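Long-range contact in sialidase B (Streptococcus pneumoniae serotype 4, PDB 4XJW), which cleaves terminal sialic acid residues from oligosaccharides, glycoproteins and glycolipids, acting as an intramolecular trans-sialidase: residues D511-T516 against Y527-D532. The protein carries 1 engineered substitution. Numbering follows the deposited sequence.
Sequences DGVIRT and YMTSRD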
loop_
_atom_site.group_PDB
_atom_site.type_symbol
_atom_site.label_atom_id
_atom_site.label_comp_id
_atom_site.label_asym_id
_atom_site.label_seq_id
_atom_site.Cartn_x
_atom_site.Cartn_y
_atom_site.Cartn_z
ATOM N N ASP A 511 20.833 -19.804 -15.777
ATOM C CA ASP A 511 21.392 -20.475 -14.613
ATOM C C ASP A 511 22.601 -19.796 -13.946
ATOM O O ASP A 511 23.681 -19.707 -14.528
ATOM C CB ASP A 511 21.710 -21.925 -14.963
ATOM C CG ASP A 511 21.315 -22.864 -13.870
ATOM O OD1 ASP A 511 22.128 -23.042 -12.941
ATOM O OD2 ASP A 511 20.192 -23.413 -13.936
ATOM N N GLY A 512 22.395 -19.303 -12.726
ATOM C CA GLY A 512 23.467 -18.716 -11.936
ATOM C C GLY A 512 23.703 -17.248 -12.215
ATOM O O GLY A 512 24.520 -16.618 -11.552
ATOM N N VAL A 513 22.982 -16.715 -13.199
ATOM C CA VAL A 513 23.097 -15.311 -13.596
ATOM C C VAL A 513 21.895 -14.537 -13.077
ATOM O O VAL A 513 20.768 -14.778 -13.506
ATOM C CB VAL A 513 23.161 -15.173 -15.116
ATOM C CG1 VAL A 513 23.332 -13.717 -15.527
ATOM C CG2 VAL A 513 24.311 -16.024 -15.667
ATOM N N ILE A 514 22.149 -13.598 -12.169
ATOM C CA ILE A 514 21.098 -12.803 -11.555
ATOM C C ILE A 514 21.234 -11.350 -11.977
ATOM O O ILE A 514 22.317 -10.760 -11.862
ATOM C CB ILE A 514 21.196 -12.856 -10.027
ATOM C CG1 ILE A 514 21.169 -14.295 -9.517
ATOM C CG2 ILE A 514 20.065 -12.055 -9.380
ATOM C CD1 ILE A 514 21.575 -14.417 -8.054
ATOM N N ARG A 515 20.153 -10.758 -12.473
ATOM C CA ARG A 515 20.163 -9.313 -12.652
ATOM C C ARG A 515 19.264 -8.656 -11.618
ATOM O O ARG A 515 18.124 -9.065 -11.421
ATOM C CB ARG A 515 19.760 -8.881 -14.051
ATOM C CG ARG A 515 19.819 -7.351 -14.202
ATOM C CD ARG A 515 20.131 -6.933 -15.604
ATOM N NE ARG A 515 21.387 -7.517 -16.042
ATOM C CZ ARG A 515 21.707 -7.699 -17.314
ATOM N NH1 ARG A 515 20.865 -7.327 -18.263
ATOM N NH2 ARG A 515 22.861 -8.267 -17.635
ATOM N N THR A 516 19.815 -7.646 -10.944
ATOM C CA THR A 516 19.093 -6.891 -9.924
ATOM C C THR A 516 18.746 -5.519 -10.470
ATOM O O THR A 516 19.631 -4.815 -10.939
ATOM C CB THR A 516 19.955 -6.733 -8.679
ATOM O OG1 THR A 516 20.320 -8.028 -8.179
ATOM C CG2 THR A 516 19.207 -5.971 -7.600
ATOM N N TYR A 527 20.826 -1.140 -12.565
ATOM C CA TYR A 527 20.957 -2.585 -12.459
ATOM C C TYR A 527 22.396 -3.029 -12.311
ATOM O O TYR A 527 23.323 -2.292 -12.657
ATOM C CB TYR A 527 20.260 -3.304 -13.626
ATOM C CG TYR A 527 20.864 -3.064 -14.991
ATOM C CD1 TYR A 527 21.871 -3.884 -15.474
ATOM C CD2 TYR A 527 20.409 -2.027 -15.798
ATOM C CE1 TYR A 527 22.418 -3.679 -16.717
ATOM C CE2 TYR A 527 20.943 -1.811 -17.048
ATOM C CZ TYR A 527 21.955 -2.648 -17.500
ATOM O OH TYR A 527 22.502 -2.446 -18.746
ATOM N N MET A 528 22.566 -4.215 -11.745
ATOM C CA MET A 528 23.853 -4.880 -11.659
ATOM C C MET A 528 23.607 -6.359 -11.898
ATOM O O MET A 528 22.468 -6.827 -11.810
ATOM C CB MET A 528 24.513 -4.668 -10.294
ATOM C CG MET A 528 23.673 -5.085 -9.093
ATOM S SD MET A 528 24.566 -5.069 -7.516
ATOM C CE MET A 528 24.842 -3.313 -7.299
ATOM N N THR A 529 24.674 -7.099 -12.176
ATOM C CA THR A 529 24.561 -8.513 -12.527
ATOM C C THR A 529 25.551 -9.356 -11.744
ATOM O O THR A 529 26.710 -8.952 -11.545
ATOM C CB THR A 529 24.826 -8.723 -14.024
ATOM O OG1 THR A 529 23.964 -7.877 -14.794
ATOM C CG2 THR A 529 24.619 -10.190 -14.439
ATOM N N SER A 530 25.093 -10.529 -11.306
ATOM C CA SER A 530 25.974 -11.545 -10.741
ATOM C C SER A 530 25.981 -12.743 -11.684
ATOM O O SER A 530 24.950 -13.087 -12.255
ATOM C CB SER A 530 25.492 -11.980 -9.358
ATOM O OG SER A 530 26.262 -13.066 -8.862
ATOM N N ARG A 531 27.142 -13.374 -11.840
ATOM C CA ARG A 531 27.273 -14.553 -12.695
ATOM C C ARG A 531 27.812 -15.734 -11.902
ATOM O O ARG A 531 28.326 -16.705 -12.473
ATOM C CB ARG A 531 28.179 -14.238 -13.886
ATOM C CG ARG A 531 27.621 -13.157 -14.790
ATOM C CD ARG A 531 28.547 -12.813 -15.938
ATOM N NE ARG A 531 27.912 -11.859 -16.844
ATOM C CZ ARG A 531 27.007 -12.196 -17.758
ATOM N NH1 ARG A 531 26.627 -13.461 -17.887
ATOM N NH2 ARG A 531 26.467 -11.268 -18.537
ATOM N N ASP A 532 27.687 -15.652 -10.581
ATOM C CA ASP A 532 28.106 -16.729 -9.696
ATOM C C ASP A 532 27.107 -16.926 -8.565
ATOM O O ASP A 532 27.489 -17.154 -7.420
ATOM C CB ASP A 532 29.513 -16.476 -9.139
ATOM C CG ASP A 532 29.657 -15.113 -8.487
ATOM O OD1 ASP A 532 28.631 -14.444 -8.224
ATOM O OD2 ASP A 532 30.810 -14.709 -8.224
#
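Arg515 reaches from strand 513-516 across to Thr529 on strand 527-530 and grips its hydroxyl side-on with two nitrogens. Thr529 OG1 sits near the guanidinium plane, at its edge, and takes both N-H bonds there, 2.9 Å from Arg515 NE and 3.1 Å from Arg515 NH2. The chain of Arg515 starts with CG opposite the backbone N (chi1 -179°) and bends at chi3 (-57°), which brings the guanidinium back over the neighbouring strand. Tyr527 lies beside it, pointing the same way: Arg515 CD comes 3.5 Å from Tyr527 CD1, and Tyr527 CE1 lies over one face of the guanidinium, offset toward its rim, the two planes turned 33° apart. With Asp596 O taking a hydrogen bond from NH1, the group is fixed from several directions. Further along the same face, Val513 CG1 meets the Thr529 methyl CG2 at 3.9 Å, and both Val513 methyls lie near NH1 of Arg531, whose charge is met by a salt bridge to Asp596. Beneath these side chains the backbones pair antiparallel. Ile514 and Ser530 exchange bonds in both directions, each 2.8 Å between N of one and O of the other; Thr516 and Met528 form the next hydrogen-bonded pair, and Arg515 and Thr529 the non-hydrogen-bonded pair between them. On the opposite face, Thr516 CB packs 4.1 Å from Met528 CG, while Thr516 OG1 turns to Tyr478 OH. The hairpin provides the two middle strands of a four-stranded antiparallel sheet, consistent with one blade of the sialidase beta-propeller, and Asp532 belongs to its Asp-box repeat. Strand 504-510 flanks 513-518, strand 541-542 flanks 526-530, and strand 475-481 with Trp537 packs against the Thr516 and Met528 face.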